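Local coordinates for 4-hydroxythreonine-4-phosphate dehydrogenase (Legionella pneumophila subsp. pneumophila, PDB 6XMY), which probably catalyses the NAD(P)-dependent oxidation of 4-(phosphooxy)-L-threonine, a step in the making of pyridoxine 5'-phosphate, with the help of a divalent metal ion, at residues C82-I87 / N92-A97; V186-H191 / N233-Q238. All blocks are in the same frame, centred on the assembly; numbering follows the deposited sequence. Where two conformers were deposited one is given.

From the N terminus, the chain first closes a short loop. Contact 1 folds residues 82-87, which follow strand 74-79, back on residues 92-97, where helix 96-111 begins, with four residues between the two segments. Contact 2 opens only after contact 1 has closed; 41 residues separate its segments, and it sets helix 180-197 beside helix 223-237. The contacts therefore stand in series, neither nested nor crossed. Their centres lie about 43 Å apart on opposite sides of the chain's centre, and the two do not touch. One shapes a strand-to-helix connection by hydrogen bonds to a side-chain amide; the other joins two helices distant in sequence.

Contact 1 of 2, residues C82-I87 / N92-A97; sequences CAAPVI and NPQNAA. With EDO (1,2-ethanediol), chain F; EDO (1,2-ethanediol), chain E.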
ATOM      1  N   CYS A  82     -12.911 -16.112 -11.196  1.00 11.43           N
ATOM      2  CA  CYS A  82     -13.942 -15.730 -10.239  1.00 12.30           C
ATOM      3  C   CYS A  82     -14.907 -16.892 -10.034  1.00 12.91           C
ATOM      4  O   CYS A  82     -15.136 -17.702 -10.934  1.00 14.62           O
ATOM      5  CB  CYS A  82     -14.740 -14.522 -10.744  1.00 12.77           C
ATOM      6  SG  CYS A  82     -13.811 -12.995 -10.818  1.00 13.41           S
ATOM      7  N   ALA A  83     -15.464 -16.988  -8.824  1.00 13.16           N
ATOM      8  CA  ALA A  83     -16.480 -18.006  -8.571  1.00 15.43           C
ATOM      9  C   ALA A  83     -17.773 -17.713  -9.322  1.00 16.08           C
ATOM     10  O   ALA A  83     -18.484 -18.646  -9.724  1.00 17.27           O
ATOM     11  CB  ALA A  83     -16.761 -18.128  -7.076  1.00 16.38           C
ATOM     12  N   ALA A  84     -18.087 -16.437  -9.529  1.00 13.80           N
ATOM     13  CA  ALA A  84     -19.289 -16.035 -10.240  1.00 15.02           C
ATOM     14  C   ALA A  84     -18.951 -14.886 -11.174  1.00 13.17           C
ATOM     15  O   ALA A  84     -18.088 -14.055 -10.860  1.00 14.57           O
ATOM     16  CB  ALA A  84     -20.403 -15.595  -9.277  1.00 18.11           C
ATOM     17  N   PRO A  85     -19.612 -14.814 -12.328  1.00 13.64           N
ATOM     18  CA  PRO A  85     -19.401 -13.680 -13.230  1.00 13.70           C
ATOM     19  C   PRO A  85     -19.684 -12.368 -12.522  1.00 11.82           C
ATOM     20  O   PRO A  85     -20.560 -12.274 -11.657  1.00 13.41           O
ATOM     21  CB  PRO A  85     -20.407 -13.935 -14.358  1.00 17.62           C
ATOM     22  CG  PRO A  85     -20.551 -15.409 -14.373  1.00 18.07           C
ATOM     23  CD  PRO A  85     -20.468 -15.845 -12.933  1.00 16.07           C
ATOM     24  N   VAL A  86     -18.933 -11.354 -12.921  1.00 12.22           N
ATOM     25  CA  VAL A  86     -18.861 -10.081 -12.218  1.00 10.66           C
ATOM     26  C   VAL A  86     -19.787  -9.081 -12.894  1.00 13.48           C
ATOM     27  O   VAL A  86     -19.860  -9.009 -14.126  1.00 15.90           O
ATOM     28  CB  VAL A  86     -17.406  -9.571 -12.207  1.00 10.20           C
ATOM     29  CG1 VAL A  86     -17.326  -8.213 -11.506  1.00 12.04           C
ATOM     30  CG2 VAL A  86     -16.470 -10.587 -11.539  1.00 13.84           C
ATOM     31  N   ILE A  87     -20.478  -8.287 -12.082  1.00 12.32           N
ATOM     32  CA  ILE A  87     -21.266  -7.156 -12.552  1.00 12.24           C
ATOM     33  C   ILE A  87     -20.608  -5.907 -11.985  1.00 11.92           C
ATOM     34  O   ILE A  87     -20.408  -5.810 -10.769  1.00 12.12           O
ATOM     35  CB  ILE A  87     -22.728  -7.281 -12.096  1.00 12.21           C
ATOM     36  CG1 ILE A  87     -23.364  -8.526 -12.729  1.00 13.88           C
ATOM     37  CG2 ILE A  87     -23.520  -6.021 -12.446  1.00 15.49           C
ATOM     38  CD1 ILE A  87     -24.652  -8.943 -12.058  1.00 15.02           C
ATOM     39  N   ASN A  92     -20.067  -8.950  -4.599  1.00 11.64           N
ATOM     40  CA  ASN A  92     -20.587 -10.299  -4.484  1.00 10.53           C
ATOM     41  C   ASN A  92     -19.714 -11.046  -3.486  1.00 10.97           C
ATOM     42  O   ASN A  92     -18.529 -11.291  -3.753  1.00 11.27           O
ATOM     43  CB  ASN A  92     -20.583 -10.974  -5.857  1.00 11.35           C
ATOM     44  CG  ASN A  92     -21.155 -12.380  -5.828  1.00 13.29           C
ATOM     45  OD1 ASN A  92     -21.435 -12.926  -4.760  1.00 14.71           O
ATOM     46  ND2 ASN A  92     -21.319 -12.980  -7.008  1.00 12.90           N
ATOM     47  N   PRO A  93     -20.252 -11.415  -2.326  1.00 12.46           N
ATOM     48  CA  PRO A  93     -19.437 -12.148  -1.347  0.55 13.58           C
ATOM     49  C   PRO A  93     -18.922 -13.473  -1.870  1.00 12.46           C
ATOM     50  O   PRO A  93     -17.910 -13.976  -1.362  1.00 12.59           O
ATOM     51  CB  PRO A  93     -20.390 -12.333  -0.159  0.55 15.42           C
ATOM     52  CG  PRO A  93     -21.377 -11.210  -0.296  0.55 15.04           C
ATOM     53  CD  PRO A  93     -21.570 -11.044  -1.780  0.55 15.07           C
ATOM     54  N   GLN A  94     -19.571 -14.050  -2.886  1.00 11.73           N
ATOM     55  CA  GLN A  94     -19.077 -15.300  -3.445  0.53 12.42           C
ATOM     56  C   GLN A  94     -17.732 -15.144  -4.135  1.00 11.66           C
ATOM     57  O   GLN A  94     -17.056 -16.150  -4.364  1.00 13.47           O
ATOM     58  CB  GLN A  94     -20.091 -15.888  -4.417  0.53 13.08           C
ATOM     59  CG  GLN A  94     -21.318 -16.436  -3.742  0.53 16.86           C
ATOM     60  CD  GLN A  94     -22.210 -17.155  -4.714  0.53 18.02           C
ATOM     61  OE1 GLN A  94     -21.730 -17.842  -5.614  0.53 18.60           O
ATOM     62  NE2 GLN A  94     -23.517 -16.987  -4.557  0.53 19.54           N
ATOM     63  N   ASN A  95     -17.336 -13.918  -4.482  1.00 11.31           N
ATOM     64  CA  ASN A  95     -16.045 -13.660  -5.105  1.00 10.04           C
ATOM     65  C   ASN A  95     -14.992 -13.177  -4.117  1.00 10.09           C
ATOM     66  O   ASN A  95     -13.900 -12.778  -4.537  1.00 11.70           O
ATOM     67  CB  ASN A  95     -16.191 -12.693  -6.284  1.00 10.34           C
ATOM     68  CG  ASN A  95     -16.772 -13.366  -7.511  1.00 11.07           C
ATOM     69  OD1 ASN A  95     -16.584 -14.573  -7.712  1.00 13.36           O
ATOM     70  ND2 ASN A  95     -17.459 -12.603  -8.354  1.00 11.17           N
ATOM     71  N   ALA A  96     -15.285 -13.220  -2.814  1.00 10.56           N
ATOM     72  CA  ALA A  96     -14.282 -12.838  -1.824  1.00 11.83           C
ATOM     73  C   ALA A  96     -13.118 -13.821  -1.812  1.00 10.13           C
ATOM     74  O   ALA A  96     -11.956 -13.413  -1.710  1.00 11.36           O
ATOM     75  CB  ALA A  96     -14.911 -12.752  -0.440  1.00 11.64           C
ATOM     76  N   ALA A  97     -13.408 -15.124  -1.903  1.00 10.67           N
ATOM     77  CA  ALA A  97     -12.329 -16.106  -1.925  1.00 11.81           C
ATOM     78  C   ALA A  97     -11.414 -15.906  -3.129  1.00 12.19           C
ATOM     79  O   ALA A  97     -10.195 -16.113  -3.033  1.00 12.07           O
ATOM     80  CB  ALA A  97     -12.910 -17.520  -1.897  1.00 13.92           C
TER
HETATM   81  C1  EDO F 405     -16.922 -11.995 -16.281  1.00 24.97           C
HETATM   82  O1  EDO F 405     -16.796 -12.024 -14.853  1.00 18.75           O
HETATM   83  C2  EDO F 405     -17.732 -10.778 -16.717  1.00 30.98           C
HETATM   84  O2  EDO F 405     -19.086 -10.864 -16.245  1.00 34.70           O
HETATM   85  C1  EDO E 404     -17.444  -7.076 -16.105  1.00 25.67           C
HETATM   86  O1  EDO E 404     -17.656  -6.559 -14.790  1.00 25.77           O
HETATM   87  C2  EDO E 404     -18.025  -6.092 -17.106  1.00 24.77           C
HETATM   88  O2  EDO E 404     -17.287  -4.875 -16.995  1.00 23.44           O
HETATM   89  O   HOH W   1     -21.629 -11.235  -9.299  1.00 14.85           O
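The carboxamide of N95 meets the backbone of A83 and A84 and shows how one buried side chain can organise a loop. N95 OD1 accepts from A84 N at 3.0 Å, in the carbonyl plane and on a lone pair, and takes a weak, bent bond from A83 N at 2.9 Å. On the other branch N95 ND2 gives a nearly straight bond (163°) to A84 O, which lies close to the amide plane. Both amide atoms thus grip A84, fixing the rotation of the group. Because CG of N95 stands anti to the carbonyl carbon (chi1 -76°), the amide swings toward the loop although the bond leaving CA does not. Packing is tight around this buried amide: C82 CB approaches OD1, and V86 CG2 lies 3.9 Å from N95 ND2.

The solvent side carries exposed A83 and Q94, where A84 CB comes no nearer than 4.5 Å to Q94 OE1. A water there joins N92 ND2 to P85 O. N92 OD1 receives Q94 N at 2.9 Å, an Asx turn leading into the 3-10 segment 93-95. The backbone N of V86 donates to O1 of the chain F ethanediol, probably from the crystallisation liquor, at 3.0 Å.

Beyond the loop, D42 accepts a hydrogen bond from C82 N, V86 packs on L45 and R49 of helix 43-52, and A96, starting helix 96-111, touches A131 and I133.

Contact 2 of 2, residues V186-H191 / N233-Q238; sequences VIQQLH and NTLKNQ
Two helices of the layer packed against the strands, 180-197 and 223-237, meet through I187 and Q188 on one and L235 on the other, joined by Q238 at the end of segment 233-238. The principle illustrated is a helix pair with an apolar inner face and a polar outer edge. L235 heads toward the neighbouring helix, and both its methyls touch it: CD1 lies 3.7 Å from I187 CB and 3.8 Å from I187 CD1, while the two side chains cross at about a right angle. L235 CD2 meets the aliphatic part of Q188, 4.1 Å from its CG. Beneath this pair, V242 of strand 241-246 and I240 touch both I187 and L235, and V264 of strand 262-265 touches I187.

At the edge, the two glutamines reach across. Beyond CG both chains are extended, with chi2 of 171° in Q188 and 175° in Q238, which brings their amides together across the helix pair. Q188 NE2 donates to Q238 OE1 at 2.9 Å in an almost straight bond; the acceptor lies in the amide plane of Q188, while the donor is tilted from the carbonyl plane of Q238. Q238 NE2, 3.5 Å from Q188 NE2, makes no bond with it, both being donors.

Chemically, L235 supplies the helix-to-helix packing, hydrocarbon contact that excludes water without directional demands. The amide bond at the more exposed edge ties helix 180-197 to Q238; being directional, it sets the two glutamine amides nearly coplanar, 27° apart, and involves no charge.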
ATOM      1  N   VAL A 186       8.209  -0.029  14.902  1.00 10.12           N
ATOM      2  CA  VAL A 186       7.742   0.648  13.696  1.00 10.16           C
ATOM      3  C   VAL A 186       8.803   1.607  13.177  1.00 11.21           C
ATOM      4  O   VAL A 186       9.124   1.624  11.980  1.00 11.26           O
ATOM      5  CB  VAL A 186       6.413   1.371  13.973  1.00  8.95           C
ATOM      6  CG1 VAL A 186       6.130   2.407  12.891  1.00 10.84           C
ATOM      7  CG2 VAL A 186       5.288   0.357  14.070  1.00 11.06           C
ATOM      8  N   ILE A 187       9.342   2.444  14.069  1.00 10.58           N
ATOM      9  CA  ILE A 187      10.301   3.445  13.621  1.00 10.87           C
ATOM     10  C   ILE A 187      11.649   2.816  13.248  1.00 11.63           C
ATOM     11  O   ILE A 187      12.317   3.287  12.318  1.00 12.03           O
ATOM     12  CB  ILE A 187      10.389   4.622  14.614  1.00  9.03           C
ATOM     13  CG1 ILE A 187       9.020   5.313  14.683  1.00  9.52           C
ATOM     14  CG2 ILE A 187      11.462   5.617  14.178  1.00 13.34           C
ATOM     15  CD1 ILE A 187       8.956   6.508  15.630  1.00 10.16           C
ATOM     16  N   GLN A 188      12.048   1.723  13.911  1.00 10.89           N
ATOM     17  CA  GLN A 188      13.238   0.996  13.459  1.00 11.79           C
ATOM     18  C   GLN A 188      13.061   0.517  12.021  1.00 12.52           C
ATOM     19  O   GLN A 188      13.957   0.681  11.184  1.00 13.29           O
ATOM     20  CB  GLN A 188      13.512  -0.201  14.374  1.00 12.53           C
ATOM     21  CG  GLN A 188      14.189   0.128  15.700  1.00 13.17           C
ATOM     22  CD  GLN A 188      14.228  -1.066  16.642  1.00 15.68           C
ATOM     23  OE1 GLN A 188      13.534  -2.066  16.435  1.00 18.46           O
ATOM     24  NE2 GLN A 188      15.039  -0.967  17.684  1.00 16.09           N
ATOM     25  N   GLN A 189      11.894  -0.046  11.707  1.00 13.17           N
ATOM     26  CA  GLN A 189      11.653  -0.507  10.346  1.00 11.66           C
ATOM     27  C   GLN A 189      11.624   0.660   9.368  1.00 10.89           C
ATOM     28  O   GLN A 189      12.214   0.582   8.283  1.00 13.30           O
ATOM     29  CB  GLN A 189      10.351  -1.301  10.276  1.00 11.19           C
ATOM     30  CG  GLN A 189      10.047  -1.809   8.877  1.00 16.30           C
ATOM     31  CD  GLN A 189      11.110  -2.753   8.356  1.00 14.75           C
ATOM     32  OE1 GLN A 189      11.352  -3.803   8.944  1.00 15.99           O
ATOM     33  NE2 GLN A 189      11.758  -2.374   7.259  1.00 17.07           N
ATOM     34  N   LEU A 190      10.936   1.744   9.733  1.00 12.55           N
ATOM     35  CA  LEU A 190      10.894   2.926   8.878  1.00 12.51           C
ATOM     36  C   LEU A 190      12.300   3.448   8.599  1.00 13.42           C
ATOM     37  O   LEU A 190      12.658   3.726   7.449  1.00 13.50           O
ATOM     38  CB  LEU A 190      10.045   4.013   9.548  1.00 12.74           C
ATOM     39  CG  LEU A 190      10.029   5.356   8.819  1.00 11.55           C
ATOM     40  CD1 LEU A 190       9.470   5.214   7.414  1.00 12.07           C
ATOM     41  CD2 LEU A 190       9.238   6.395   9.618  1.00 12.83           C
ATOM     42  N   HIS A 191      13.112   3.592   9.650  1.00 12.22           N
ATOM     43  CA  HIS A 191      14.472   4.091   9.482  1.00 12.94           C
ATOM     44  C   HIS A 191      15.272   3.182   8.557  1.00 15.63           C
ATOM     45  O   HIS A 191      15.956   3.651   7.637  1.00 15.67           O
ATOM     46  CB  HIS A 191      15.132   4.198  10.860  1.00 14.35           C
ATOM     47  CG  HIS A 191      16.591   4.524  10.817  1.00 17.78           C
ATOM     48  ND1 HIS A 191      17.560   3.555  10.688  1.00 20.53           N
ATOM     49  CD2 HIS A 191      17.249   5.704  10.914  1.00 19.14           C
ATOM     50  CE1 HIS A 191      18.753   4.123  10.691  1.00 22.61           C
ATOM     51  NE2 HIS A 191      18.592   5.427  10.820  1.00 21.52           N
ATOM     52  N   ASN A 233      12.991   8.587  23.132  1.00 11.33           N
ATOM     53  CA  ASN A 233      14.292   8.620  23.796  1.00 13.29           C
ATOM     54  C   ASN A 233      15.095   7.359  23.502  1.00 12.98           C
ATOM     55  O   ASN A 233      16.306   7.428  23.243  1.00 14.89           O
ATOM     56  CB  ASN A 233      14.111   8.777  25.304  1.00 16.19           C
ATOM     57  CG  ASN A 233      13.651  10.162  25.694  1.00 17.64           C
ATOM     58  OD1 ASN A 233      13.769  11.109  24.916  1.00 18.71           O
ATOM     59  ND2 ASN A 233      13.137  10.294  26.911  1.00 19.82           N
ATOM     60  N   THR A 234      14.438   6.194  23.540  1.00 14.06           N
ATOM     61  CA  THR A 234      15.122   4.945  23.216  1.00 13.25           C
ATOM     62  C   THR A 234      15.639   4.976  21.787  1.00 13.48           C
ATOM     63  O   THR A 234      16.793   4.614  21.522  1.00 14.18           O
ATOM     64  CB  THR A 234      14.163   3.771  23.422  1.00 15.55           C
ATOM     65  OG1 THR A 234      13.821   3.678  24.811  1.00 16.73           O
ATOM     66  CG2 THR A 234      14.796   2.461  22.969  1.00 15.40           C
ATOM     67  N   LEU A 235      14.802   5.428  20.851  1.00 13.10           N
ATOM     68  CA  LEU A 235      15.217   5.507  19.453  1.00 13.01           C
ATOM     69  C   LEU A 235      16.387   6.465  19.263  1.00 11.61           C
ATOM     70  O   LEU A 235      17.333   6.158  18.526  1.00 13.45           O
ATOM     71  CB  LEU A 235      14.026   5.920  18.591  1.00 12.57           C
ATOM     72  CG  LEU A 235      12.993   4.808  18.436  1.00 12.81           C
ATOM     73  CD1 LEU A 235      11.653   5.404  18.047  1.00 13.06           C
ATOM     74  CD2 LEU A 235      13.429   3.806  17.392  1.00 14.15           C
ATOM     75  N   LYS A 236      16.343   7.630  19.917  1.00 12.12           N
ATOM     76  CA  LYS A 236      17.467   8.561  19.849  1.00 13.98           C
ATOM     77  C   LYS A 236      18.755   7.911  20.333  1.00 14.23           C
ATOM     78  O   LYS A 236      19.819   8.108  19.738  1.00 14.98           O
ATOM     79  CB  LYS A 236      17.166   9.813  20.679  1.00 17.08           C
ATOM     80  CG  LYS A 236      16.184  10.770  20.034  1.00 16.91           C
ATOM     81  CD  LYS A 236      15.785  11.865  21.028  1.00 19.31           C
ATOM     82  CE  LYS A 236      14.768  12.835  20.446  1.00 21.83           C
ATOM     83  NZ  LYS A 236      14.193  13.736  21.493  1.00 22.87           N
ATOM     84  N   ASN A 237      18.679   7.133  21.412  1.00 14.11           N
ATOM     85  CA  ASN A 237      19.876   6.476  21.925  1.00 14.35           C
ATOM     86  C   ASN A 237      20.289   5.263  21.101  1.00 12.60           C
ATOM     87  O   ASN A 237      21.374   4.717  21.335  1.00 12.36           O
ATOM     88  CB  ASN A 237      19.712   6.120  23.402  1.00 16.26           C
ATOM     89  CG  ASN A 237      19.793   7.335  24.295  1.00 22.28           C
ATOM     90  OD1 ASN A 237      20.146   8.423  23.840  1.00 23.89           O
ATOM     91  ND2 ASN A 237      19.472   7.162  25.569  1.00 27.32           N
ATOM     92  N   GLN A 238      19.459   4.830  20.155  1.00 13.28           N
ATOM     93  CA  GLN A 238      19.886   3.911  19.110  1.00 13.46           C
ATOM     94  C   GLN A 238      20.419   4.642  17.887  1.00 15.07           C
ATOM     95  O   GLN A 238      20.807   3.992  16.909  1.00 16.86           O
ATOM     96  CB  GLN A 238      18.731   2.987  18.707  1.00 13.16           C
ATOM     97  CG  GLN A 238      18.238   2.119  19.844  1.00 15.83           C
ATOM     98  CD  GLN A 238      17.031   1.306  19.468  1.00 17.40           C
ATOM     99  OE1 GLN A 238      16.570   1.360  18.330  1.00 20.13           O
ATOM    100  NE2 GLN A 238      16.508   0.541  20.420  1.00 16.89           N
TER